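Local coordinates for 2-dehydropantoate 2-reductase (Bacillus subtilis, PDB 3EGO), which probably catalyses the NADPH-dependent reduction of 2-dehydropantoate (ketopantoate) to (R)-pantoate, the second step of pantoate synthesis on the way to pantothenate, at residues Gly114-Ala126 with His136-Ala150. Sequence-based numbering, arbitrary orientation.
Sequences GHSIYVGIVEHGA and HTGLGAIKWSAFDDA
The His124 ring carries the backbone of Ala141 on one face, with Ala141 N 3.4 Å above the plane and over its centre, while Gly138 O lies in plane at its edge. His136 receives Leu139 CD2 over one face, and His124 ND1 and Gly125 O at its edge; the two imidazoles are inclined at 65°, with His124 ND1 2.9 Å from His136 NE2. CG of His136 is anti to the backbone N (chi1 -165°), which brings NE2 to His124, whereas ND1 bonds Tyr20 OH. At the far end Trp144 turns its edge to the face of Tyr118 in an offset edge-to-face pair, planes at 79° and CZ3 of Trp144 3.7 Å from CD1 of Tyr118.

Five backbone bonds between 117-121 and 143-147 establish antiparallel pairing; Glu123 N continues the series to Ala141 O (2.8 Å). Lys143 NZ forms a salt bridge with Glu123, meeting OE2 on its syn side at 3.1 Å but tilted out of the carboxylate plane. Thr137 and Gly138 together face Gly125, a classic beta bulge: Gly125 N donates to Gly138 O (2.9 Å) and Gly138 N donates back to Gly125 O.

This pairing belongs to the mixed sheet of the Rossmann-type domain, where Ala126 probably binds NADP(+). Strand 94-97 pairs in parallel with the other edge of 116-122. Helix 174-195 packs on Val119 and Ile121, whose side chain is about 4 Å from that of Lys181, the probable proton donor. Helix 12-22, whose start belongs to the probable NADP-binding segment Gly9-Gly14, touches Val122 through Val13 and both histidines through Leu16.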
# COMPACT_ATOMS: atom_id res chain seq x y z
N GLY A 114 37.12 -20.43 1.67
CA GLY A 114 37.86 -21.11 0.61
C GLY A 114 36.95 -21.74 -0.42
O GLY A 114 37.37 -22.60 -1.21
N HIS A 115 35.68 -21.33 -0.41
CA HIS A 115 34.69 -21.91 -1.31
C HIS A 115 34.81 -21.28 -2.69
O HIS A 115 35.21 -20.12 -2.82
CB HIS A 115 33.29 -21.66 -0.75
CG HIS A 115 32.93 -22.53 0.41
ND1 HIS A 115 33.15 -23.89 0.42
CD2 HIS A 115 32.32 -22.24 1.58
CE1 HIS A 115 32.71 -24.40 1.56
NE2 HIS A 115 32.20 -23.41 2.28
N SER A 116 34.49 -22.05 -3.73
CA SER A 116 34.30 -21.48 -5.06
C SER A 116 32.85 -21.06 -5.19
O SER A 116 31.97 -21.91 -5.14
CB SER A 116 34.62 -22.49 -6.17
OG SER A 116 35.97 -22.96 -6.11
N ILE A 117 32.61 -19.79 -5.44
CA ILE A 117 31.27 -19.25 -5.44
C ILE A 117 30.76 -18.97 -6.82
O ILE A 117 31.42 -18.28 -7.61
CB ILE A 117 31.17 -17.97 -4.63
CG1 ILE A 117 31.77 -18.17 -3.24
CG2 ILE A 117 29.68 -17.51 -4.53
CD1 ILE A 117 31.13 -19.30 -2.45
N TYR A 118 29.56 -19.50 -7.08
CA TYR A 118 28.85 -19.30 -8.31
C TYR A 118 27.47 -18.75 -7.98
O TYR A 118 26.91 -19.02 -6.91
CB TYR A 118 28.74 -20.62 -9.09
CG TYR A 118 30.11 -21.25 -9.28
CD1 TYR A 118 30.96 -20.85 -10.33
CD2 TYR A 118 30.59 -22.18 -8.37
CE1 TYR A 118 32.25 -21.41 -10.46
CE2 TYR A 118 31.86 -22.73 -8.49
CZ TYR A 118 32.69 -22.35 -9.54
OH TYR A 118 33.94 -22.92 -9.62
N VAL A 119 26.93 -18.06 -8.95
CA VAL A 119 25.70 -17.32 -8.78
C VAL A 119 24.86 -17.56 -10.04
O VAL A 119 25.41 -17.64 -11.13
CB VAL A 119 26.21 -15.85 -8.59
CG1 VAL A 119 25.94 -14.91 -9.75
CG2 VAL A 119 26.10 -15.32 -7.10
N GLY A 120 23.54 -17.71 -9.91
CA GLY A 120 22.70 -17.95 -11.09
C GLY A 120 21.24 -17.61 -10.92
O GLY A 120 20.80 -17.26 -9.84
N ILE A 121 20.50 -17.67 -12.01
CA ILE A 121 19.09 -17.42 -11.96
C ILE A 121 18.35 -18.61 -12.51
O ILE A 121 18.85 -19.37 -13.35
CB ILE A 121 18.70 -16.17 -12.76
CG1 ILE A 121 19.09 -16.33 -14.23
CG2 ILE A 121 19.37 -14.91 -12.13
CD1 ILE A 121 18.60 -15.15 -15.06
N VAL A 122 17.13 -18.77 -12.03
CA VAL A 122 16.31 -19.90 -12.42
C VAL A 122 15.17 -19.33 -13.25
O VAL A 122 14.34 -18.58 -12.73
CB VAL A 122 15.70 -20.56 -11.19
CG1 VAL A 122 14.67 -21.64 -11.61
CG2 VAL A 122 16.79 -21.14 -10.28
N GLU A 123 15.10 -19.72 -14.52
CA GLU A 123 14.01 -19.29 -15.40
C GLU A 123 12.89 -20.31 -15.61
O GLU A 123 11.98 -20.09 -16.41
CB GLU A 123 14.58 -18.91 -16.77
CG GLU A 123 15.67 -17.85 -16.68
CD GLU A 123 16.19 -17.42 -18.07
OE1 GLU A 123 16.53 -16.22 -18.24
OE2 GLU A 123 16.26 -18.29 -18.99
N HIS A 124 12.94 -21.42 -14.90
CA HIS A 124 11.87 -22.40 -14.93
C HIS A 124 10.72 -21.87 -14.16
O HIS A 124 10.91 -21.03 -13.29
CB HIS A 124 12.34 -23.66 -14.22
CG HIS A 124 13.42 -24.39 -14.92
ND1 HIS A 124 13.20 -25.10 -16.08
CD2 HIS A 124 14.73 -24.55 -14.63
CE1 HIS A 124 14.33 -25.66 -16.47
NE2 HIS A 124 15.27 -25.35 -15.60
N GLY A 125 9.52 -22.37 -14.48
CA GLY A 125 8.35 -22.24 -13.65
C GLY A 125 8.27 -23.53 -12.83
O GLY A 125 8.37 -24.60 -13.38
N ALA A 126 8.10 -23.43 -11.54
CA ALA A 126 8.00 -24.62 -10.72
C ALA A 126 7.15 -24.30 -9.50
O ALA A 126 7.33 -23.24 -8.88
CB ALA A 126 9.39 -25.09 -10.29
N HIS A 136 6.54 -29.06 -12.70
CA HIS A 136 7.41 -28.26 -13.57
C HIS A 136 6.47 -27.56 -14.57
O HIS A 136 6.16 -28.11 -15.67
CB HIS A 136 8.37 -29.18 -14.33
CG HIS A 136 9.52 -28.47 -14.99
ND1 HIS A 136 10.50 -29.14 -15.70
CD2 HIS A 136 9.86 -27.15 -15.03
CE1 HIS A 136 11.39 -28.28 -16.15
NE2 HIS A 136 11.03 -27.06 -15.75
N THR A 137 6.00 -26.38 -14.16
CA THR A 137 4.98 -25.63 -14.93
C THR A 137 5.53 -24.80 -16.09
O THR A 137 4.78 -24.41 -16.99
CB THR A 137 4.20 -24.65 -13.99
OG1 THR A 137 5.12 -23.86 -13.25
CG2 THR A 137 3.36 -25.40 -13.03
N GLY A 138 6.83 -24.52 -16.08
CA GLY A 138 7.42 -23.59 -17.03
C GLY A 138 8.76 -24.16 -17.45
O GLY A 138 9.68 -24.24 -16.67
N LEU A 139 8.86 -24.61 -18.68
CA LEU A 139 10.06 -25.26 -19.13
C LEU A 139 11.06 -24.17 -19.48
O LEU A 139 11.03 -23.61 -20.58
CB LEU A 139 9.76 -26.15 -20.34
CG LEU A 139 8.59 -27.14 -20.15
CD1 LEU A 139 8.35 -27.97 -21.44
CD2 LEU A 139 8.87 -28.08 -18.98
N GLY A 140 11.95 -23.87 -18.54
CA GLY A 140 12.92 -22.80 -18.70
C GLY A 140 14.34 -23.34 -18.73
O GLY A 140 14.64 -24.35 -19.40
N ALA A 141 15.20 -22.70 -17.95
CA ALA A 141 16.61 -23.04 -17.90
C ALA A 141 17.17 -22.48 -16.61
O ALA A 141 16.51 -21.68 -15.95
CB ALA A 141 17.34 -22.38 -19.09
N ILE A 142 18.38 -22.91 -16.25
CA ILE A 142 19.16 -22.25 -15.23
C ILE A 142 20.35 -21.63 -15.92
O ILE A 142 20.94 -22.25 -16.82
CB ILE A 142 19.63 -23.23 -14.15
CG1 ILE A 142 18.42 -23.63 -13.27
CG2 ILE A 142 20.77 -22.62 -13.28
CD1 ILE A 142 18.80 -24.75 -12.18
N LYS A 143 20.68 -20.41 -15.55
CA LYS A 143 21.89 -19.75 -16.06
C LYS A 143 22.79 -19.38 -14.90
O LYS A 143 22.34 -18.91 -13.85
CB LYS A 143 21.51 -18.51 -16.88
CG LYS A 143 20.73 -18.82 -18.17
CD LYS A 143 20.15 -17.58 -18.79
CE LYS A 143 19.72 -17.81 -20.25
NZ LYS A 143 18.56 -16.96 -20.60
N TRP A 144 24.09 -19.61 -15.05
CA TRP A 144 24.99 -19.38 -13.93
C TRP A 144 26.28 -18.69 -14.41
O TRP A 144 26.58 -18.72 -15.62
CB TRP A 144 25.34 -20.68 -13.21
CG TRP A 144 26.05 -21.63 -14.09
CD1 TRP A 144 25.49 -22.44 -15.06
CD2 TRP A 144 27.46 -21.85 -14.13
NE1 TRP A 144 26.49 -23.15 -15.69
CE2 TRP A 144 27.70 -22.82 -15.13
CE3 TRP A 144 28.54 -21.33 -13.40
CZ2 TRP A 144 29.02 -23.27 -15.47
CZ3 TRP A 144 29.85 -21.78 -13.71
CH2 TRP A 144 30.07 -22.74 -14.75
N SER A 145 27.01 -18.10 -13.46
CA SER A 145 28.27 -17.40 -13.73
C SER A 145 29.19 -17.65 -12.56
O SER A 145 28.70 -17.98 -11.47
CB SER A 145 28.02 -15.90 -13.79
OG SER A 145 27.06 -15.60 -14.78
N ALA A 146 30.50 -17.48 -12.74
CA ALA A 146 31.44 -17.46 -11.62
C ALA A 146 31.36 -16.15 -10.83
O ALA A 146 31.28 -15.06 -11.40
CB ALA A 146 32.96 -17.66 -12.12
N PHE A 147 31.41 -16.23 -9.52
CA PHE A 147 31.40 -14.99 -8.73
C PHE A 147 32.83 -14.79 -8.23
O PHE A 147 33.49 -15.72 -7.76
CB PHE A 147 30.39 -15.05 -7.58
CG PHE A 147 30.31 -13.80 -6.75
CD1 PHE A 147 29.51 -12.73 -7.12
CD2 PHE A 147 31.00 -13.70 -5.56
CE1 PHE A 147 29.41 -11.57 -6.31
CE2 PHE A 147 30.92 -12.55 -4.77
CZ PHE A 147 30.13 -11.49 -5.15
N ASP A 148 33.30 -13.57 -8.36
CA ASP A 148 34.63 -13.22 -7.95
C ASP A 148 35.58 -14.09 -8.78
O ASP A 148 35.44 -14.17 -9.99
CB ASP A 148 34.81 -13.45 -6.46
CG ASP A 148 35.92 -12.59 -5.87
OD1 ASP A 148 36.34 -11.63 -6.55
OD2 ASP A 148 36.37 -12.88 -4.74
N ASP A 149 36.50 -14.77 -8.12
CA ASP A 149 37.57 -15.44 -8.84
C ASP A 149 37.37 -16.95 -8.94
O ASP A 149 38.35 -17.71 -8.95
CB ASP A 149 38.91 -15.16 -8.14
N ALA A 150 36.12 -17.40 -9.00
CA ALA A 150 35.90 -18.82 -9.12
C ALA A 150 36.11 -19.31 -10.55
O ALA A 150 35.76 -18.63 -11.53
CB ALA A 150 34.50 -19.24 -8.57
O HOH W 1 34.43 -17.39 -5.54